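Local coordinates for spindle assembly abnormal protein 6 (Caenorhabditis elegans, PDB 4G79) that forms the central scaffold of centrioles, where nine homodimers build a cartwheel that ensures ninefold symmetry, and is required for centrosome duplication, at residues A[11-16]-A[35-40]; A[16-21]-A[107-112]; A[118-123]-A[134-139]. One frame throughout, in Å; residues are numbered along the deposited sequence.

Overall arrangement
From the N terminus, strand 7-21 serves two contacts in turn. Its residues 11-16 pair with 35-40 in interaction 1, closing a beta hairpin; its residues 16-21 pair with 107-112 in interaction 2, closing a far longer loop that contains three strands and both helices. Sharing Ala16, these two contacts cross, since 35-40 falls between the halves of interaction 2. Interaction 3 follows in series, a short hairpin between 118-123 and 134-139, and strand 117-123 hydrogen-bonds to strand 106-111 of interaction 2. All three belong to the same sheet, and Leu38 of interaction 1 touches Phe120 of interaction 3 in the core.

Interaction 1. Residues A[11-16]-A[35-40]; sequences DQTLIA and KVKLKI
Gln12 and Leu38 exchange two backbone hydrogen bonds, as do Leu14 and Val36, so that the N-H and C=O of all four residues are used between the strands. The bonds run from Gln12 N to Leu38 O (3.1 Å), from Leu38 N to Gln12 O (2.9 Å), from Leu14 N to Val36 O (2.8 Å) and from Val36 N to Leu14 O (2.8 Å). All four carbonyls also receive a CA-H from a neighbouring non-hydrogen-bonded pair: Leu38 O from Asp11, Gln12 O from Lys37, Val36 O from Thr13 and Leu14 O from Lys35. The backbones of Lys37 and Lys39 bond on to Ser58 and Glu56 of the next strand, while Lys35 O accepts from a tetraethylene glycol, probably from the crystallisation liquor.

The face carrying Asp11, Thr13, Ile15, Lys35, Lys37 and Lys39 is mostly polar. Lys37 folds back at its last two torsions, and its NZ meets Asp11 OD1 at 2.9 Å in a salt bridge, on the syn side but 35° out of the carboxylate plane. Asp11 turns CG away from its own N (chi1 -170°), which brings the carboxylate between Lys37 and the extended Lys39; OD2 lies 3.6 Å from Lys39 CE, with the second ammonium too far for a salt bridge. Positive charge on both flanks would favour an ionised Asp11. At the far end Ile15 CD1 presses tightly on Lys35 CG (3.5 Å), the two chains running alongside each other.

The opposite face is apolar apart from Gln12: Leu14 CD1 touches Leu38 CD2 at 4.0 Å, and Ala16 abuts Val36. Regular antiparallel pairing with one mostly charged and one mostly apolar face is that of an amphipathic beta hairpin, here the first of the globular N-terminal SAS-6 head domain, a beta-sandwich.

Interaction 2. Residues A[16-21]-A[107-112]; sequences ASLLQP and INIILD
Leu111, Leu19 and Ile109 bury most surface in this parallel pairing, and all three take part in its backbone bonds. Leu19 N donates to Ile109 O (2.9 Å) and Leu111 N to Leu19 O (2.9 Å), so Leu19 reaches forward and back along strand 106-111. Ile109 does the converse, because its N donates to Ser17 O. With Ser17 N bound to Ile107 O, this makes the staggered ladder of a parallel sheet, its strands only 21° apart.

Side chains follow two faces. Leu19 CD1 lies 3.7 Å from Ile110 CG1, the two branches running alongside each other on the more open face, where Ser17 CB also meets Asn108 OD1. A water spans Ser17 OG and Ile107 O, donating to the carbonyl, which thus has two partners. Asn108 OD1 accepts from a glycerol, probably of crystallisation origin.

On the buried face Ile109 fits between Ala16 and Leu18. Its CD1 reaches Ala16 CB at 3.7 Å, while CG2, held away from the backbone N when CG1 sits at chi1 -64°, meets Leu18 CD1 at 3.8 Å. The same Leu18 methyl also touches Leu111 CB (4.0 Å). Leu111 in turn has CB against Gln20 CB at 3.9 Å and its CD2 near the Gln20 amide, the two chains parallel. Pro21 CD then rests on Leu111 O (3.3 Å), where the ladder ends: proline has no N-H to extend it.

Strand 7-21 is bonded on its other edge to strand 29-44, through Leu18 to Tyr32 and Gln20 to Lys30, while strand 106-111 bonds on to 117-123. Phe65, from a loop, packs on Leu18 and Ile109, and Ile107 leans on Phe120, so the contact joins the first strand to the segment following helix 92-102.

Interaction 3. Residues A[118-123]-A[134-139]; sequences CSFELF and FSIKLH
Phe120 anchors the packed face of this antiparallel pair. Its CB meets Leu138 CD1 at 3.8 Å and Ile136 CG2 at 4.1 Å, and the edge of its ring is approached by Phe134 CZ, 4.4 Å from Phe120 CE1. Phe134 takes chi1 74°, pointing CG between its backbone N and carbonyl carbon, and from there CE1 reaches Leu122 CD2 (3.9 Å). Cys118 SG lies against Leu138 CB at 3.9 Å. Ile57 adds to this core from strand 51-58, and Phe92 of helix 92-102 meets Phe134 edge-to-face.

The other face is looser and partly open to solvent. Glu121 CG touches Ser135 CB at 3.7 Å, and Ser119 OG is 4.1 Å from that same carbon. Lys137 extends outward to a cation-pi contact with Phe117, while Glu121 makes a long, weak ion pair with Lys132.

Five backbone bonds join the strands, among them Phe120 N to Ile136 O (2.9 Å). Across this pair, then, the main chain supplies the hydrogen bonds and apolar side chains the close packing, while the polar side chains meet weakly, and the charged ends of Glu121 and Lys137 find their partners outside the pair.

Interaction 1. Residues A[11-16]-A[35-40]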
loop_
_atom_site.group_PDB
_atom_site.type_symbol
_atom_site.label_atom_id
_atom_site.label_comp_id
_atom_site.label_asym_id
_atom_site.label_seq_id
_atom_site.Cartn_x
_atom_site.Cartn_y
_atom_site.Cartn_z
ATOM N N ASP A 11 -20.168 10.679 11.218
ATOM C CA ASP A 11 -19.819 11.437 12.424
ATOM C C ASP A 11 -19.626 10.461 13.557
ATOM O O ASP A 11 -20.597 10.038 14.173
ATOM C CB ASP A 11 -20.895 12.479 12.765
ATOM C CG ASP A 11 -20.506 13.472 13.851
ATOM O OD1 ASP A 11 -19.553 13.186 14.607
ATOM O OD2 ASP A 11 -21.129 14.545 13.916
ATOM N N GLN A 12 -18.379 10.055 13.806
ATOM C CA GLN A 12 -18.111 9.109 14.882
ATOM C C GLN A 12 -16.867 9.456 15.643
ATOM O O GLN A 12 -15.930 10.000 15.073
ATOM C CB GLN A 12 -17.922 7.686 14.318
ATOM C CG GLN A 12 -19.079 7.134 13.473
ATOM C CD GLN A 12 -20.238 6.634 14.279
ATOM O OE1 GLN A 12 -20.117 6.315 15.470
ATOM N NE2 GLN A 12 -21.387 6.524 13.626
ATOM N N THR A 13 -16.829 9.060 16.922
ATOM C CA THR A 13 -15.644 9.131 17.739
ATOM C C THR A 13 -14.899 7.826 17.491
ATOM O O THR A 13 -15.481 6.740 17.608
ATOM C CB THR A 13 -15.996 9.362 19.214
ATOM O OG1 THR A 13 -16.638 10.636 19.332
ATOM C CG2 THR A 13 -14.764 9.315 20.094
ATOM N N LEU A 14 -13.630 7.926 17.120
ATOM C CA LEU A 14 -12.815 6.764 16.837
ATOM C C LEU A 14 -11.552 6.819 17.654
ATOM O O LEU A 14 -11.180 7.905 18.100
ATOM C CB LEU A 14 -12.442 6.749 15.334
ATOM C CG LEU A 14 -13.596 6.704 14.301
ATOM C CD1 LEU A 14 -13.085 7.008 12.900
ATOM C CD2 LEU A 14 -14.331 5.362 14.351
ATOM N N ILE A 15 -10.866 5.669 17.807
ATOM C CA ILE A 15 -9.577 5.607 18.486
ATOM C C ILE A 15 -8.519 5.776 17.424
ATOM O O ILE A 15 -8.557 5.073 16.424
ATOM C CB ILE A 15 -9.360 4.283 19.312
ATOM C CG1 ILE A 15 -10.509 3.943 20.303
ATOM C CG2 ILE A 15 -7.984 4.228 19.976
ATOM C CD1 ILE A 15 -11.078 5.012 21.135
ATOM N N ALA A 16 -7.572 6.678 17.630
ATOM C CA ALA A 16 -6.458 6.913 16.716
ATOM C C ALA A 16 -5.123 6.907 17.427
ATOM O O ALA A 16 -5.060 7.183 18.633
ATOM C CB ALA A 16 -6.635 8.248 16.026
ATOM N N LYS A 35 -8.971 9.336 21.540
ATOM C CA LYS A 35 -10.274 9.378 20.893
ATOM C C LYS A 35 -10.290 10.644 20.049
ATOM O O LYS A 35 -9.865 11.711 20.510
ATOM C CB LYS A 35 -11.431 9.376 21.905
ATOM C CG LYS A 35 -11.588 8.076 22.679
ATOM C CD LYS A 35 -12.731 8.156 23.692
ATOM C CE LYS A 35 -12.703 7.024 24.700
ATOM N NZ LYS A 35 -11.665 7.225 25.751
ATOM N N VAL A 36 -10.758 10.527 18.816
ATOM C CA VAL A 36 -10.844 11.653 17.871
ATOM C C VAL A 36 -12.226 11.635 17.228
ATOM O O VAL A 36 -12.756 10.561 16.954
ATOM C CB VAL A 36 -9.710 11.594 16.795
ATOM C CG1 VAL A 36 -9.921 12.602 15.667
ATOM C CG2 VAL A 36 -8.341 11.795 17.411
ATOM N N LYS A 37 -12.815 12.813 16.987
ATOM C CA LYS A 37 -14.103 12.832 16.295
ATOM C C LYS A 37 -13.810 13.073 14.826
ATOM O O LYS A 37 -13.165 14.061 14.474
ATOM C CB LYS A 37 -15.087 13.873 16.861
ATOM C CG LYS A 37 -16.431 13.928 16.099
ATOM C CD LYS A 37 -17.512 14.701 16.868
ATOM C CE LYS A 37 -18.221 13.889 17.940
ATOM N NZ LYS A 37 -18.995 12.742 17.379
ATOM N N LEU A 38 -14.272 12.156 13.979
ATOM C CA LEU A 38 -14.105 12.272 12.534
ATOM C C LEU A 38 -15.453 12.517 11.913
ATOM O O LEU A 38 -16.402 11.775 12.171
ATOM C CB LEU A 38 -13.472 11.001 11.936
ATOM C CG LEU A 38 -13.462 10.918 10.363
ATOM C CD1 LEU A 38 -12.619 12.053 9.750
ATOM C CD2 LEU A 38 -12.966 9.567 9.887
ATOM N N LYS A 39 -15.531 13.556 11.101
ATOM C CA LYS A 39 -16.740 13.893 10.341
ATOM C C LYS A 39 -16.413 13.888 8.879
ATOM O O LYS A 39 -15.406 14.481 8.469
ATOM C CB LYS A 39 -17.305 15.271 10.725
ATOM C CG LYS A 39 -17.649 15.430 12.195
ATOM C CD LYS A 39 -18.189 16.863 12.444
ATOM C CE LYS A 39 -18.604 17.106 13.869
ATOM N NZ LYS A 39 -18.997 18.530 14.089
ATOM N N ILE A 40 -17.291 13.266 8.085
ATOM C CA ILE A 40 -17.179 13.258 6.615
ATOM C C ILE A 40 -18.491 13.792 6.107
ATOM O O ILE A 40 -19.554 13.372 6.578
ATOM C CB ILE A 40 -16.827 11.881 5.994
ATOM C CG1 ILE A 40 -15.552 11.266 6.652
ATOM C CG2 ILE A 40 -16.654 11.997 4.454
ATOM C CD1 ILE A 40 -15.372 9.632 6.311
#

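Interaction 2. Residues A[16-21]-A[107-112]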
loop_
_atom_site.group_PDB
_atom_site.type_symbol
_atom_site.label_atom_id
_atom_site.label_comp_id
_atom_site.label_asym_id
_atom_site.label_seq_id
_atom_site.Cartn_x
_atom_site.Cartn_y
_atom_site.Cartn_z
ATOM N N ALA A 16 -7.572 6.678 17.630
ATOM C CA ALA A 16 -6.458 6.913 16.716
ATOM C C ALA A 16 -5.123 6.907 17.427
ATOM O O ALA A 16 -5.060 7.183 18.633
ATOM C CB ALA A 16 -6.635 8.248 16.026
ATOM N N SER A 17 -4.037 6.663 16.682
ATOM C CA SER A 17 -2.709 6.815 17.270
ATOM C C SER A 17 -2.247 8.214 16.907
ATOM O O SER A 17 -2.222 8.568 15.729
ATOM C CB SER A 17 -1.729 5.756 16.769
ATOM O OG SER A 17 -2.012 4.483 17.333
ATOM N N LEU A 18 -1.936 9.030 17.901
ATOM C CA LEU A 18 -1.471 10.384 17.620
ATOM C C LEU A 18 0.026 10.445 17.826
ATOM O O LEU A 18 0.525 10.114 18.918
ATOM C CB LEU A 18 -2.211 11.418 18.489
ATOM C CG LEU A 18 -1.781 12.906 18.368
ATOM C CD1 LEU A 18 -2.119 13.487 17.021
ATOM C CD2 LEU A 18 -2.464 13.759 19.436
ATOM N N LEU A 19 0.739 10.845 16.772
ATOM C CA LEU A 19 2.192 11.002 16.812
ATOM C C LEU A 19 2.508 12.479 16.726
ATOM O O LEU A 19 1.985 13.167 15.850
ATOM C CB LEU A 19 2.901 10.231 15.676
ATOM C CG LEU A 19 2.376 8.824 15.303
ATOM C CD1 LEU A 19 3.018 8.328 14.032
ATOM C CD2 LEU A 19 2.613 7.824 16.417
ATOM N N GLN A 20 3.302 12.991 17.669
ATOM C CA GLN A 20 3.653 14.402 17.644
ATOM C C GLN A 20 5.102 14.581 18.137
ATOM O O GLN A 20 5.542 13.810 18.994
ATOM C CB GLN A 20 2.642 15.241 18.466
ATOM C CG GLN A 20 2.712 15.035 19.988
ATOM C CD GLN A 20 1.576 15.674 20.749
ATOM O OE1 GLN A 20 0.742 14.985 21.361
ATOM N NE2 GLN A 20 1.549 17.002 20.776
ATOM N N PRO A 21 5.868 15.566 17.604
ATOM C CA PRO A 21 7.253 15.757 18.081
ATOM C C PRO A 21 7.322 16.174 19.553
ATOM O O PRO A 21 6.338 16.686 20.099
ATOM C CB PRO A 21 7.796 16.867 17.174
ATOM C CG PRO A 21 6.594 17.599 16.712
ATOM C CD PRO A 21 5.524 16.551 16.556
ATOM N N ILE A 107 -6.046 4.141 12.577
ATOM C CA ILE A 107 -5.811 5.516 12.142
ATOM C C ILE A 107 -4.560 6.075 12.788
ATOM O O ILE A 107 -4.397 6.002 14.022
ATOM C CB ILE A 107 -7.049 6.420 12.443
ATOM C CG1 ILE A 107 -8.278 6.020 11.576
ATOM C CG2 ILE A 107 -6.731 7.929 12.216
ATOM C CD1 ILE A 107 -9.568 6.601 12.107
ATOM N N ASN A 108 -3.709 6.707 11.985
ATOM C CA ASN A 108 -2.581 7.481 12.527
ATOM C C ASN A 108 -2.785 8.916 12.179
ATOM O O ASN A 108 -3.145 9.226 11.033
ATOM C CB ASN A 108 -1.204 7.078 11.991
ATOM C CG ASN A 108 -0.644 5.773 12.453
ATOM O OD1 ASN A 108 -1.126 5.155 13.399
ATOM N ND2 ASN A 108 0.390 5.328 11.759
ATOM N N ILE A 109 -2.530 9.798 13.140
ATOM C CA ILE A 109 -2.577 11.246 12.913
ATOM C C ILE A 109 -1.191 11.757 13.289
ATOM O O ILE A 109 -0.720 11.501 14.404
ATOM C CB ILE A 109 -3.730 11.947 13.685
ATOM C CG1 ILE A 109 -5.117 11.453 13.198
ATOM C CG2 ILE A 109 -3.622 13.472 13.566
ATOM C CD1 ILE A 109 -6.188 11.524 14.301
ATOM N N ILE A 110 -0.489 12.346 12.325
ATOM C CA ILE A 110 0.854 12.848 12.565
ATOM C C ILE A 110 0.699 14.348 12.622
ATOM O O ILE A 110 0.382 14.970 11.616
ATOM C CB ILE A 110 1.870 12.352 11.506
ATOM C CG1 ILE A 110 1.924 10.804 11.461
ATOM C CG2 ILE A 110 3.259 12.942 11.731
ATOM C CD1 ILE A 110 1.528 10.287 10.216
ATOM N N LEU A 111 0.832 14.896 13.832
ATOM C CA LEU A 111 0.645 16.297 14.146
ATOM C C LEU A 111 1.896 17.106 13.910
ATOM O O LEU A 111 2.967 16.767 14.415
ATOM C CB LEU A 111 0.216 16.410 15.624
ATOM C CG LEU A 111 -0.412 17.712 16.083
ATOM C CD1 LEU A 111 -1.692 17.975 15.355
ATOM C CD2 LEU A 111 -0.689 17.665 17.569
ATOM N N ASP A 112 1.737 18.233 13.196
ATOM C CA ASP A 112 2.810 19.204 12.969
ATOM C C ASP A 112 3.189 19.835 14.321
ATOM O O ASP A 112 2.316 19.978 15.185
ATOM C CB ASP A 112 2.333 20.267 11.961
ATOM C CG ASP A 112 3.253 21.457 11.809
ATOM O OD1 ASP A 112 4.447 21.247 11.507
ATOM O OD2 ASP A 112 2.778 22.598 11.997
HETATM O O HOH W 1 -3.993 3.158 15.538
#

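Interaction 3. Residues A[118-123]-A[134-139]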
loop_
_atom_site.group_PDB
_atom_site.type_symbol
_atom_site.label_atom_id
_atom_site.label_comp_id
_atom_site.label_asym_id
_atom_site.label_seq_id
_atom_site.Cartn_x
_atom_site.Cartn_y
_atom_site.Cartn_z
ATOM N N CYS A 118 -2.018 18.275 10.105
ATOM C CA CYS A 118 -1.776 16.912 10.477
ATOM C C CYS A 118 -1.986 16.056 9.255
ATOM O O CYS A 118 -2.677 16.464 8.321
ATOM C CB CYS A 118 -2.681 16.482 11.627
ATOM S SG CYS A 118 -4.416 16.288 11.164
ATOM N N SER A 119 -1.393 14.871 9.264
ATOM C CA SER A 119 -1.607 13.887 8.224
ATOM C C SER A 119 -2.520 12.855 8.821
ATOM O O SER A 119 -2.245 12.371 9.909
ATOM C CB SER A 119 -0.282 13.286 7.768
ATOM O OG SER A 119 -0.492 12.223 6.854
ATOM N N PHE A 120 -3.670 12.620 8.196
ATOM C CA PHE A 120 -4.622 11.622 8.634
ATOM C C PHE A 120 -4.321 10.392 7.764
ATOM O O PHE A 120 -4.398 10.488 6.533
ATOM C CB PHE A 120 -6.069 12.146 8.451
ATOM C CG PHE A 120 -7.165 11.132 8.708
ATOM C CD1 PHE A 120 -7.607 10.290 7.698
ATOM C CD2 PHE A 120 -7.757 11.023 9.967
ATOM C CE1 PHE A 120 -8.628 9.358 7.937
ATOM C CE2 PHE A 120 -8.792 10.118 10.193
ATOM C CZ PHE A 120 -9.207 9.280 9.185
ATOM N N GLU A 121 -4.000 9.272 8.378
ATOM C CA GLU A 121 -3.664 8.053 7.642
ATOM C C GLU A 121 -4.580 6.938 8.047
ATOM O O GLU A 121 -4.716 6.676 9.238
ATOM C CB GLU A 121 -2.212 7.653 7.929
ATOM C CG GLU A 121 -1.169 8.734 7.670
ATOM C CD GLU A 121 0.261 8.222 7.647
ATOM O OE1 GLU A 121 0.646 7.463 8.567
ATOM O OE2 GLU A 121 1.006 8.596 6.715
ATOM N N LEU A 122 -5.240 6.313 7.068
ATOM C CA LEU A 122 -6.150 5.196 7.310
ATOM C C LEU A 122 -5.487 3.901 6.849
ATOM O O LEU A 122 -4.980 3.861 5.735
ATOM C CB LEU A 122 -7.493 5.429 6.572
ATOM C CG LEU A 122 -8.568 4.356 6.808
ATOM C CD1 LEU A 122 -8.906 4.234 8.295
ATOM C CD2 LEU A 122 -9.817 4.709 6.033
ATOM N N PHE A 123 -5.537 2.837 7.680
ATOM C CA PHE A 123 -4.922 1.543 7.368
ATOM C C PHE A 123 -5.870 0.443 7.548
ATOM O O PHE A 123 -6.816 0.586 8.302
ATOM C CB PHE A 123 -3.714 1.252 8.295
ATOM C CG PHE A 123 -2.578 2.240 8.236
ATOM C CD1 PHE A 123 -2.630 3.431 8.963
ATOM C CD2 PHE A 123 -1.428 1.958 7.507
ATOM C CE1 PHE A 123 -1.563 4.328 8.938
ATOM C CE2 PHE A 123 -0.365 2.866 7.468
ATOM C CZ PHE A 123 -0.435 4.036 8.199
ATOM N N PHE A 134 -5.140 5.233 2.519
ATOM C CA PHE A 134 -4.788 6.547 1.984
ATOM C C PHE A 134 -4.344 7.411 3.129
ATOM O O PHE A 134 -4.486 7.032 4.281
ATOM C CB PHE A 134 -5.993 7.194 1.210
ATOM C CG PHE A 134 -7.129 7.729 2.062
ATOM C CD1 PHE A 134 -8.135 6.886 2.517
ATOM C CD2 PHE A 134 -7.199 9.082 2.392
ATOM C CE1 PHE A 134 -9.162 7.372 3.330
ATOM C CE2 PHE A 134 -8.237 9.577 3.193
ATOM C CZ PHE A 134 -9.213 8.720 3.659
ATOM N N SER A 135 -3.790 8.558 2.804
ATOM C CA SER A 135 -3.447 9.589 3.762
ATOM C C SER A 135 -3.850 10.914 3.134
ATOM O O SER A 135 -3.819 11.055 1.912
ATOM C CB SER A 135 -1.968 9.551 4.155
ATOM O OG SER A 135 -1.109 9.917 3.093
ATOM N N ILE A 136 -4.244 11.866 3.956
ATOM C CA ILE A 136 -4.632 13.188 3.486
ATOM C C ILE A 136 -4.124 14.210 4.480
ATOM O O ILE A 136 -4.172 13.967 5.679
ATOM C CB ILE A 136 -6.184 13.250 3.271
ATOM C CG1 ILE A 136 -6.621 14.561 2.571
ATOM C CG2 ILE A 136 -6.993 12.944 4.551
ATOM C CD1 ILE A 136 -8.048 14.575 1.987
ATOM N N LYS A 137 -3.607 15.331 3.980
ATOM C CA LYS A 137 -3.152 16.428 4.817
ATOM C C LYS A 137 -4.364 17.288 5.212
ATOM O O LYS A 137 -5.077 17.796 4.343
ATOM C CB LYS A 137 -2.100 17.258 4.061
ATOM C CG LYS A 137 -1.435 18.350 4.893
ATOM C CD LYS A 137 -0.335 19.033 4.113
ATOM C CE LYS A 137 0.340 20.127 4.906
ATOM N NZ LYS A 137 1.556 20.637 4.214
ATOM N N LEU A 138 -4.606 17.423 6.532
ATOM C CA LEU A 138 -5.714 18.244 7.044
ATOM C C LEU A 138 -5.121 19.515 7.592
ATOM O O LEU A 138 -4.130 19.470 8.307
ATOM C CB LEU A 138 -6.561 17.496 8.095
ATOM C CG LEU A 138 -7.056 16.083 7.693
ATOM C CD1 LEU A 138 -7.923 15.489 8.798
ATOM C CD2 LEU A 138 -7.918 16.122 6.420
ATOM N N HIS A 139 -5.704 20.641 7.247
ATOM C CA HIS A 139 -5.185 21.947 7.658
ATOM C C HIS A 139 -5.910 22.485 8.886
ATOM O O HIS A 139 -7.110 22.241 9.044
ATOM C CB HIS A 139 -5.325 22.941 6.486
ATOM C CG HIS A 139 -4.639 22.461 5.249
ATOM N ND1 HIS A 139 -3.280 22.647 5.062
ATOM C CD2 HIS A 139 -5.134 21.757 4.199
ATOM C CE1 HIS A 139 -2.998 22.081 3.896
ATOM N NE2 HIS A 139 -4.084 21.545 3.333
#